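Local structure of N-terminal acetyltransferase B complex subunit MDM20 (Candida albicans, 5K04) at residues M416-T424 and D563-D571; N570-V580 and V596-F606. The protein probably serves as the non-catalytic auxiliary subunit of the NatB complex, which acetylates the N-termini of proteins. One frame throughout, in Å; residues are numbered along the deposited sequence.

Both contacts lie in the all-helical MDM20 chain, and they follow one another along it. Interaction 1 sets the end of helix 409-419 against the non-helical segment 563-571. Interaction 2 packs helix 571-584 against helix 591-601 and the turn that follows. The two share Asn570 and Asp571, where the extended segment passes into helix 571-584, but otherwise do not touch. Their centres are about 21 Å apart. Interaction 1 joins parts 139 residues apart at their closest ends, while interaction 2 is local, with 15 residues between its segments. No other protein chain of the assembly touches either contact, so both concern the internal fold of this subunit.

Interaction 1 of 2, residues M416-T424 and D563-D571; sequences MKLYSQLNT and DCIDVPVND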
loop_
_atom_site.group_PDB
_atom_site.type_symbol
_atom_site.label_atom_id
_atom_site.label_comp_id
_atom_site.label_asym_id
_atom_site.label_seq_id
_atom_site.Cartn_x
_atom_site.Cartn_y
_atom_site.Cartn_z
ATOM N N MET A 416 13.274 -11.042 -9.422
ATOM C CA MET A 416 11.917 -11.586 -9.451
ATOM C C MET A 416 11.204 -11.232 -10.754
ATOM O O MET A 416 10.518 -12.081 -11.338
ATOM C CB MET A 416 11.128 -11.106 -8.229
ATOM C CG MET A 416 11.449 -11.900 -6.964
ATOM S SD MET A 416 10.352 -11.710 -5.578
ATOM C CE MET A 416 10.688 -10.040 -5.261
ATOM N N LYS A 417 11.391 -10.000 -11.252
ATOM C CA LYS A 417 10.768 -9.606 -12.521
ATOM C C LYS A 417 11.246 -10.490 -13.667
ATOM O O LYS A 417 10.442 -10.932 -14.494
ATOM C CB LYS A 417 11.056 -8.130 -12.829
ATOM C CG LYS A 417 10.460 -7.173 -11.813
ATOM C CD LYS A 417 10.736 -5.691 -12.122
ATOM C CE LYS A 417 10.278 -5.284 -13.513
ATOM N NZ LYS A 417 10.390 -3.800 -13.701
ATOM N N LEU A 418 12.561 -10.752 -13.736
ATOM C CA LEU A 418 13.099 -11.613 -14.790
ATOM C C LEU A 418 12.526 -13.024 -14.690
ATOM O O LEU A 418 12.053 -13.578 -15.686
ATOM C CB LEU A 418 14.629 -11.668 -14.727
ATOM C CG LEU A 418 15.485 -10.407 -14.949
ATOM C CD1 LEU A 418 16.919 -10.766 -15.360
ATOM C CD2 LEU A 418 14.893 -9.498 -15.953
ATOM N N TYR A 419 12.556 -13.613 -13.480
ATOM C CA TYR A 419 11.967 -14.932 -13.266
ATOM C C TYR A 419 10.501 -14.954 -13.651
ATOM O O TYR A 419 9.977 -16.008 -14.045
ATOM C CB TYR A 419 12.091 -15.359 -11.806
ATOM C CG TYR A 419 13.429 -15.942 -11.381
ATOM C CD1 TYR A 419 14.146 -16.808 -12.206
ATOM C CD2 TYR A 419 13.955 -15.655 -10.132
ATOM C CE1 TYR A 419 15.372 -17.352 -11.791
ATOM C CE2 TYR A 419 15.162 -16.165 -9.723
ATOM C CZ TYR A 419 15.876 -17.014 -10.547
ATOM O OH TYR A 419 17.074 -17.516 -10.101
ATOM N N SER A 420 9.821 -13.809 -13.519
ATOM C CA SER A 420 8.404 -13.726 -13.851
ATOM C C SER A 420 8.166 -13.818 -15.348
ATOM O O SER A 420 7.009 -13.950 -15.757
ATOM C CB SER A 420 7.805 -12.423 -13.319
ATOM O OG SER A 420 7.998 -11.357 -14.242
ATOM N N GLN A 421 9.228 -13.721 -16.157
ATOM C CA GLN A 421 9.170 -13.864 -17.610
ATOM C C GLN A 421 9.238 -15.318 -18.064
ATOM O O GLN A 421 9.002 -15.601 -19.244
ATOM C CB GLN A 421 10.329 -13.110 -18.274
ATOM C CG GLN A 421 10.449 -11.655 -17.886
ATOM C CD GLN A 421 9.157 -10.899 -18.138
ATOM O OE1 GLN A 421 8.671 -10.836 -19.262
ATOM N NE2 GLN A 421 8.578 -10.351 -17.076
ATOM N N LEU A 422 9.599 -16.225 -17.172
ATOM C CA LEU A 422 9.861 -17.617 -17.489
ATOM C C LEU A 422 8.865 -18.498 -16.742
ATOM O O LEU A 422 8.039 -18.013 -15.958
ATOM C CB LEU A 422 11.296 -17.996 -17.112
ATOM C CG LEU A 422 12.398 -17.146 -17.739
ATOM C CD1 LEU A 422 13.768 -17.524 -17.137
ATOM C CD2 LEU A 422 12.400 -17.267 -19.273
ATOM N N ASN A 423 8.949 -19.804 -17.016
ATOM C CA ASN A 423 8.176 -20.812 -16.309
ATOM C C ASN A 423 8.890 -21.311 -15.055
ATOM O O ASN A 423 8.538 -22.372 -14.523
ATOM C CB ASN A 423 7.846 -21.969 -17.255
ATOM C CG ASN A 423 6.986 -21.523 -18.415
ATOM O OD1 ASN A 423 5.888 -20.978 -18.231
ATOM N ND2 ASN A 423 7.485 -21.735 -19.617
ATOM N N THR A 424 9.876 -20.549 -14.575
ATOM C CA THR A 424 10.624 -20.836 -13.353
ATOM C C THR A 424 9.867 -20.328 -12.119
ATOM O O THR A 424 10.383 -19.578 -11.289
ATOM C CB THR A 424 12.000 -20.190 -13.451
ATOM O OG1 THR A 424 11.838 -18.791 -13.723
ATOM C CG2 THR A 424 12.794 -20.805 -14.574
ATOM N N ASP A 563 10.533 1.776 -20.752
ATOM C CA ASP A 563 9.771 0.596 -21.138
ATOM C C ASP A 563 10.684 -0.620 -21.097
ATOM O O ASP A 563 11.651 -0.712 -21.858
ATOM C CB ASP A 563 9.154 0.789 -22.521
ATOM C CG ASP A 563 8.006 1.806 -22.516
ATOM O OD1 ASP A 563 7.528 2.189 -21.422
ATOM O OD2 ASP A 563 7.578 2.221 -23.609
ATOM N N CYS A 564 10.393 -1.528 -20.173
ATOM C CA CYS A 564 11.156 -2.748 -19.969
ATOM C C CYS A 564 10.141 -3.867 -19.769
ATOM O O CYS A 564 8.929 -3.657 -19.897
ATOM C CB CYS A 564 12.129 -2.613 -18.775
ATOM S SG CYS A 564 13.611 -3.496 -18.918
ATOM N N ILE A 565 10.650 -5.060 -19.454
ATOM C CA ILE A 565 9.781 -6.157 -19.075
ATOM C C ILE A 565 8.978 -5.794 -17.818
ATOM O O ILE A 565 9.396 -4.987 -16.977
ATOM C CB ILE A 565 10.594 -7.442 -18.843
ATOM C CG1 ILE A 565 11.567 -7.237 -17.692
ATOM C CG2 ILE A 565 11.357 -7.852 -20.096
ATOM C CD1 ILE A 565 11.849 -8.484 -16.960
ATOM N N ASP A 566 7.816 -6.416 -17.699
ATOM C CA ASP A 566 6.877 -6.182 -16.620
ATOM C C ASP A 566 6.524 -7.518 -15.978
ATOM O O ASP A 566 6.530 -8.556 -16.644
ATOM C CB ASP A 566 5.601 -5.500 -17.155
ATOM C CG ASP A 566 5.832 -4.064 -17.582
ATOM O OD1 ASP A 566 6.657 -3.378 -16.936
ATOM O OD2 ASP A 566 5.179 -3.626 -18.552
ATOM N N VAL A 567 6.236 -7.499 -14.679
ATOM C CA VAL A 567 5.521 -8.655 -14.134
ATOM C C VAL A 567 4.163 -8.757 -14.826
ATOM O O VAL A 567 3.473 -7.733 -15.010
ATOM C CB VAL A 567 5.384 -8.544 -12.606
ATOM C CG1 VAL A 567 4.520 -9.684 -12.032
ATOM C CG2 VAL A 567 6.783 -8.571 -11.953
ATOM N N PRO A 568 3.777 -9.922 -15.294
ATOM C CA PRO A 568 2.554 -10.069 -16.116
ATOM C C PRO A 568 1.270 -10.166 -15.301
ATOM O O PRO A 568 0.591 -11.208 -15.233
ATOM C CB PRO A 568 2.843 -11.357 -16.901
ATOM C CG PRO A 568 3.764 -12.142 -16.031
ATOM C CD PRO A 568 4.626 -11.129 -15.325
ATOM N N VAL A 569 0.896 -9.048 -14.694
ATOM C CA VAL A 569 -0.358 -8.971 -13.959
ATOM C C VAL A 569 -1.504 -8.961 -14.957
ATOM O O VAL A 569 -1.347 -8.540 -16.108
ATOM C CB VAL A 569 -0.400 -7.724 -13.055
ATOM C CG1 VAL A 569 0.710 -7.794 -11.973
ATOM C CG2 VAL A 569 -0.307 -6.443 -13.891
ATOM N N ASN A 570 -2.674 -9.435 -14.508
ATOM C CA ASN A 570 -3.907 -9.433 -15.311
ATOM C C ASN A 570 -5.068 -9.102 -14.372
ATOM O O ASN A 570 -5.639 -9.992 -13.732
ATOM C CB ASN A 570 -4.122 -10.767 -16.022
ATOM C CG ASN A 570 -5.227 -10.685 -17.082
ATOM O OD1 ASN A 570 -6.006 -9.732 -17.107
ATOM N ND2 ASN A 570 -5.291 -11.684 -17.955
ATOM N N ASP A 571 -5.420 -7.817 -14.310
ATOM C CA ASP A 571 -6.356 -7.359 -13.285
ATOM C C ASP A 571 -7.796 -7.729 -13.609
ATOM O O ASP A 571 -8.584 -8.018 -12.694
ATOM C CB ASP A 571 -6.239 -5.843 -13.084
ATOM C CG ASP A 571 -4.849 -5.421 -12.574
ATOM O OD1 ASP A 571 -4.023 -6.314 -12.244
ATOM O OD2 ASP A 571 -4.582 -4.202 -12.530
#
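A single side-chain nitrogen, Gln421 NE2, bonds to two backbone carbonyls, one on each side of the contact. Across it, NE2 donates to Asp566 O at 2.8 Å, with an N-H...O angle of 151°. The donor stands above the carbonyl plane of Asp566, 50° out of it, and so is not on a lone pair. On its own side, NE2 donates to Lys417 O at 3.2 Å in a straighter bond. Both acceptors lie close to the plane of the Gln421 amide, so the two bonds together fix how that flat group is turned. The chain of Gln421 bends at chi2 (-55°), which folds the amide back toward Lys417 O. The bent chain also covers Ile565, whose CD1 lies 3.6 Å from Gln421 CG.

Ile565 is the main apolar group of segment 563-571. Its CD1 reaches between Gln421 and Leu418, and meets Leu418 CD2 at 3.4 Å, the two side chains at about a right angle. Val567 CG2 packs against Lys417 CG at 3.9 Å. Beyond this apolar stem, Lys417 NZ forms a salt bridge with Glu555. Ser420 faces Pro568, with OG 3.5 Å from Pro568 CD. Pro568 is the centre of an inverse gamma turn, closed by Val569 N and Val567 O.

A type I turn runs from Tyr419 to Leu422, and segment 563-571 passes it without forming a strand. Segment 416-424 belongs to the NatB non-catalytic subunit family region, of the TPR clan. Leu418, which also touches Ile565, packs with Tyr419 on helix 388-404. Met416 and Tyr419 touch helix 429-434, and Tyr419 and Thr424 reach helix 729-747. The contact thus ties the linker ahead of helix 571-584 to the C-terminal end of helix 409-419.

Interaction 2 of 2, residues N570-V580 and V596-F606; sequences NDVATKLKLLV and VFNKITSNAKF
CG of Leu576 beside its backbone N (chi1 -71°) and CG of Phe597 anti to its own (chi1 -169°) bring the CD2 methyl and the ring together. Leu576 CD2 then sits over one face of the Phe597 ring in a CH-pi contact, 3.9 Å from the ring centroid. Val580 CG2 and Leu579 CB come to the edge of the same ring, CG2 3.6 Å from Phe597 CE2.

Ile600 is a knob in a hole formed by Val572, Lys575, Leu576 and Leu579. Its two branches divide the work. CG2 touches Val572 CG1 at 3.6 Å, and CD1 lies 3.5 Å from Lys575 CD. The amine of Lys575 goes elsewhere, to Ser544 O. The short helix segments run antiparallel at 161°, with their axes 10.4 Å apart, as in a helical hairpin.

Phe606 comes in at the start of helix 571-584. Asn570 OD1 and Leu576 CD1 lie at its edge, OD1 3.3 Å from Phe606 CE1. The amide and ring planes are steeply inclined to each other. Asn570 is the N-cap, and its OD1 also accepts a weak bond from Ala573 N.

Across the pair, cohesion comes from aliphatic and aromatic side chains. Between these segments the contact probably rests on shape fit and burial of apolar surface rather than on directed polar bonds.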
loop_
_atom_site.group_PDB
_atom_site.type_symbol
_atom_site.label_atom_id
_atom_site.label_comp_id
_atom_site.label_asym_id
_atom_site.label_seq_id
_atom_site.Cartn_x
_atom_site.Cartn_y
_atom_site.Cartn_z
ATOM N N ASN A 570 -2.674 -9.435 -14.508
ATOM C CA ASN A 570 -3.907 -9.433 -15.311
ATOM C C ASN A 570 -5.068 -9.102 -14.372
ATOM O O ASN A 570 -5.639 -9.992 -13.732
ATOM C CB ASN A 570 -4.122 -10.767 -16.022
ATOM C CG ASN A 570 -5.227 -10.685 -17.082
ATOM O OD1 ASN A 570 -6.006 -9.732 -17.107
ATOM N ND2 ASN A 570 -5.291 -11.684 -17.955
ATOM N N ASP A 571 -5.420 -7.817 -14.310
ATOM C CA ASP A 571 -6.356 -7.359 -13.285
ATOM C C ASP A 571 -7.796 -7.729 -13.609
ATOM O O ASP A 571 -8.584 -8.018 -12.694
ATOM C CB ASP A 571 -6.239 -5.843 -13.084
ATOM C CG ASP A 571 -4.849 -5.421 -12.574
ATOM O OD1 ASP A 571 -4.023 -6.314 -12.244
ATOM O OD2 ASP A 571 -4.582 -4.202 -12.530
ATOM N N VAL A 572 -8.163 -7.730 -14.891
ATOM C CA VAL A 572 -9.528 -8.099 -15.250
ATOM C C VAL A 572 -9.780 -9.586 -15.008
ATOM O O VAL A 572 -10.872 -9.980 -14.592
ATOM C CB VAL A 572 -9.812 -7.694 -16.700
ATOM C CG1 VAL A 572 -11.137 -8.263 -17.144
ATOM C CG2 VAL A 572 -9.823 -6.152 -16.804
ATOM N N ALA A 573 -8.771 -10.433 -15.237
ATOM C CA ALA A 573 -8.945 -11.859 -14.983
ATOM C C ALA A 573 -9.190 -12.124 -13.499
ATOM O O ALA A 573 -10.012 -12.971 -13.137
ATOM C CB ALA A 573 -7.719 -12.625 -15.485
ATOM N N THR A 574 -8.488 -11.396 -12.631
ATOM C CA THR A 574 -8.709 -11.496 -11.190
ATOM C C THR A 574 -10.176 -11.292 -10.845
ATOM O O THR A 574 -10.770 -12.089 -10.118
ATOM C CB THR A 574 -7.844 -10.456 -10.476
ATOM O OG1 THR A 574 -6.470 -10.737 -10.742
ATOM C CG2 THR A 574 -8.086 -10.461 -8.977
ATOM N N LYS A 575 -10.788 -10.231 -11.388
ATOM C CA LYS A 575 -12.203 -10.006 -11.117
ATOM C C LYS A 575 -13.062 -11.146 -11.657
ATOM O O LYS A 575 -14.005 -11.596 -10.992
ATOM C CB LYS A 575 -12.646 -8.671 -11.714
ATOM C CG LYS A 575 -14.139 -8.407 -11.482
ATOM C CD LYS A 575 -14.572 -7.029 -11.964
ATOM C CE LYS A 575 -13.986 -5.923 -11.097
ATOM N NZ LYS A 575 -14.638 -4.607 -11.364
ATOM N N LEU A 576 -12.734 -11.640 -12.857
ATOM C CA LEU A 576 -13.540 -12.679 -13.481
ATOM C C LEU A 576 -13.414 -13.996 -12.736
ATOM O O LEU A 576 -14.395 -14.745 -12.619
ATOM C CB LEU A 576 -13.132 -12.844 -14.944
ATOM C CG LEU A 576 -13.534 -11.689 -15.865
ATOM C CD1 LEU A 576 -12.857 -11.823 -17.242
ATOM C CD2 LEU A 576 -15.046 -11.655 -15.994
ATOM N N LYS A 577 -12.208 -14.303 -12.246
ATOM C CA LYS A 577 -12.019 -15.493 -11.427
ATOM C C LYS A 577 -12.950 -15.463 -10.228
ATOM O O LYS A 577 -13.601 -16.461 -9.907
ATOM C CB LYS A 577 -10.562 -15.603 -10.970
ATOM C CG LYS A 577 -9.568 -15.891 -12.095
ATOM C CD LYS A 577 -9.922 -17.151 -12.874
ATOM C CE LYS A 577 -8.794 -17.554 -13.826
ATOM N NZ LYS A 577 -7.517 -17.991 -13.134
ATOM N N LEU A 578 -13.038 -14.303 -9.564
ATOM C CA LEU A 578 -13.882 -14.189 -8.378
ATOM C C LEU A 578 -15.357 -14.295 -8.746
ATOM O O LEU A 578 -16.142 -14.902 -8.010
ATOM C CB LEU A 578 -13.583 -12.880 -7.654
ATOM C CG LEU A 578 -12.121 -12.761 -7.213
ATOM C CD1 LEU A 578 -11.910 -11.495 -6.408
ATOM C CD2 LEU A 578 -11.698 -13.978 -6.409
ATOM N N LEU A 579 -15.745 -13.736 -9.893
ATOM C CA LEU A 579 -17.097 -13.962 -10.398
ATOM C C LEU A 579 -17.342 -15.441 -10.648
ATOM O O LEU A 579 -18.364 -15.992 -10.210
ATOM C CB LEU A 579 -17.324 -13.160 -11.672
ATOM C CG LEU A 579 -17.228 -11.648 -11.445
ATOM C CD1 LEU A 579 -17.441 -10.880 -12.738
ATOM C CD2 LEU A 579 -18.253 -11.228 -10.416
ATOM N N VAL A 580 -16.403 -16.106 -11.333
ATOM C CA VAL A 580 -16.542 -17.540 -11.601
ATOM C C VAL A 580 -16.891 -18.280 -10.318
ATOM O O VAL A 580 -17.892 -18.999 -10.240
ATOM C CB VAL A 580 -15.255 -18.109 -12.241
ATOM C CG1 VAL A 580 -15.278 -19.652 -12.227
ATOM C CG2 VAL A 580 -15.085 -17.619 -13.666
ATOM N N VAL A 596 -22.869 -9.245 -15.121
ATOM C CA VAL A 596 -21.616 -8.560 -14.822
ATOM C C VAL A 596 -20.462 -9.242 -15.549
ATOM O O VAL A 596 -19.632 -8.584 -16.189
ATOM C CB VAL A 596 -21.389 -8.510 -13.299
ATOM C CG1 VAL A 596 -20.036 -7.934 -12.981
ATOM C CG2 VAL A 596 -22.486 -7.685 -12.633
ATOM N N PHE A 597 -20.418 -10.575 -15.483
ATOM C CA PHE A 597 -19.373 -11.349 -16.151
ATOM C C PHE A 597 -19.300 -10.998 -17.630
ATOM O O PHE A 597 -18.218 -10.764 -18.181
ATOM C CB PHE A 597 -19.660 -12.846 -15.966
ATOM C CG PHE A 597 -18.518 -13.754 -16.370
ATOM C CD1 PHE A 597 -18.265 -14.040 -17.703
ATOM C CD2 PHE A 597 -17.720 -14.332 -15.412
ATOM C CE1 PHE A 597 -17.220 -14.880 -18.065
ATOM C CE2 PHE A 597 -16.672 -15.168 -15.764
ATOM C CZ PHE A 597 -16.423 -15.439 -17.094
ATOM N N ASN A 598 -20.452 -10.955 -18.288
ATOM C CA ASN A 598 -20.482 -10.780 -19.734
ATOM C C ASN A 598 -20.168 -9.340 -20.148
ATOM O O ASN A 598 -19.574 -9.119 -21.210
ATOM C CB ASN A 598 -21.845 -11.235 -20.253
ATOM C CG ASN A 598 -21.956 -11.143 -21.744
ATOM O OD1 ASN A 598 -21.186 -11.757 -22.480
ATOM N ND2 ASN A 598 -22.926 -10.374 -22.203
ATOM N N LYS A 599 -20.545 -8.353 -19.322
ATOM C CA LYS A 599 -20.153 -6.971 -19.577
ATOM C C LYS A 599 -18.638 -6.798 -19.480
ATOM O O LYS A 599 -18.034 -6.064 -20.269
ATOM C CB LYS A 599 -20.864 -6.043 -18.588
ATOM C CG LYS A 599 -20.875 -4.572 -19.008
ATOM C CD LYS A 599 -21.628 -3.703 -18.008
ATOM C CE LYS A 599 -22.253 -2.484 -18.687
ATOM N NZ LYS A 599 -21.258 -1.671 -19.448
ATOM N N ILE A 600 -18.013 -7.481 -18.521
ATOM C CA ILE A 600 -16.575 -7.375 -18.319
ATOM C C ILE A 600 -15.806 -8.041 -19.458
ATOM O O ILE A 600 -14.840 -7.471 -19.980
ATOM C CB ILE A 600 -16.203 -7.969 -16.953
ATOM C CG1 ILE A 600 -16.855 -7.131 -15.850
ATOM C CG2 ILE A 600 -14.699 -8.035 -16.786
ATOM C CD1 ILE A 600 -16.855 -7.802 -14.510
ATOM N N THR A 601 -16.214 -9.260 -19.858
ATOM C CA THR A 601 -15.554 -9.919 -20.989
ATOM C C THR A 601 -15.747 -9.136 -22.282
ATOM O O THR A 601 -14.895 -9.189 -23.171
ATOM C CB THR A 601 -16.065 -11.357 -21.184
ATOM O OG1 THR A 601 -17.480 -11.351 -21.425
ATOM C CG2 THR A 601 -15.760 -12.207 -19.981
ATOM N N SER A 602 -16.857 -8.413 -22.409
ATOM C CA SER A 602 -17.092 -7.619 -23.612
ATOM C C SER A 602 -16.072 -6.493 -23.785
ATOM O O SER A 602 -15.932 -5.968 -24.892
ATOM C CB SER A 602 -18.505 -7.042 -23.576
ATOM O OG SER A 602 -19.474 -8.076 -23.555
ATOM N N ASN A 603 -15.344 -6.119 -22.726
ATOM C CA ASN A 603 -14.441 -4.970 -22.768
ATOM C C ASN A 603 -13.084 -5.287 -22.144
ATOM O O ASN A 603 -12.430 -4.397 -21.592
ATOM C CB ASN A 603 -15.068 -3.770 -22.058
ATOM C CG ASN A 603 -16.394 -3.338 -22.682
ATOM O OD1 ASN A 603 -16.422 -2.645 -23.706
ATOM N ND2 ASN A 603 -17.501 -3.749 -22.063
ATOM N N ALA A 604 -12.624 -6.539 -22.261
ATOM C CA ALA A 604 -11.630 -7.114 -21.357
ATOM C C ALA A 604 -10.158 -6.905 -21.748
ATOM O O ALA A 604 -9.297 -6.933 -20.856
ATOM C CB ALA A 604 -11.873 -8.614 -21.213
ATOM N N LYS A 605 -9.824 -6.747 -23.031
ATOM C CA LYS A 605 -8.423 -6.500 -23.469
ATOM C C LYS A 605 -7.497 -7.706 -23.257
ATOM O O LYS A 605 -6.373 -7.566 -22.782
ATOM C CB LYS A 605 -7.827 -5.251 -22.803
ATOM C CG LYS A 605 -8.418 -3.958 -23.345
ATOM C CD LYS A 605 -8.318 -2.782 -22.378
ATOM C CE LYS A 605 -8.923 -1.517 -22.989
ATOM N NZ LYS A 605 -10.347 -1.703 -23.460
ATOM N N PHE A 606 -7.939 -8.883 -23.701
ATOM C CA PHE A 606 -7.253 -10.142 -23.433
ATOM C C PHE A 606 -6.472 -10.671 -24.639
ATOM O O PHE A 606 -6.685 -10.278 -25.791
ATOM C CB PHE A 606 -8.258 -11.204 -22.998
ATOM C CG PHE A 606 -8.734 -11.071 -21.583
ATOM C CD1 PHE A 606 -7.924 -10.533 -20.604
ATOM C CD2 PHE A 606 -10.003 -11.534 -21.225
ATOM C CE1 PHE A 606 -8.375 -10.441 -19.275
ATOM C CE2 PHE A 606 -10.463 -11.447 -19.901
ATOM C CZ PHE A 606 -9.649 -10.895 -18.926
#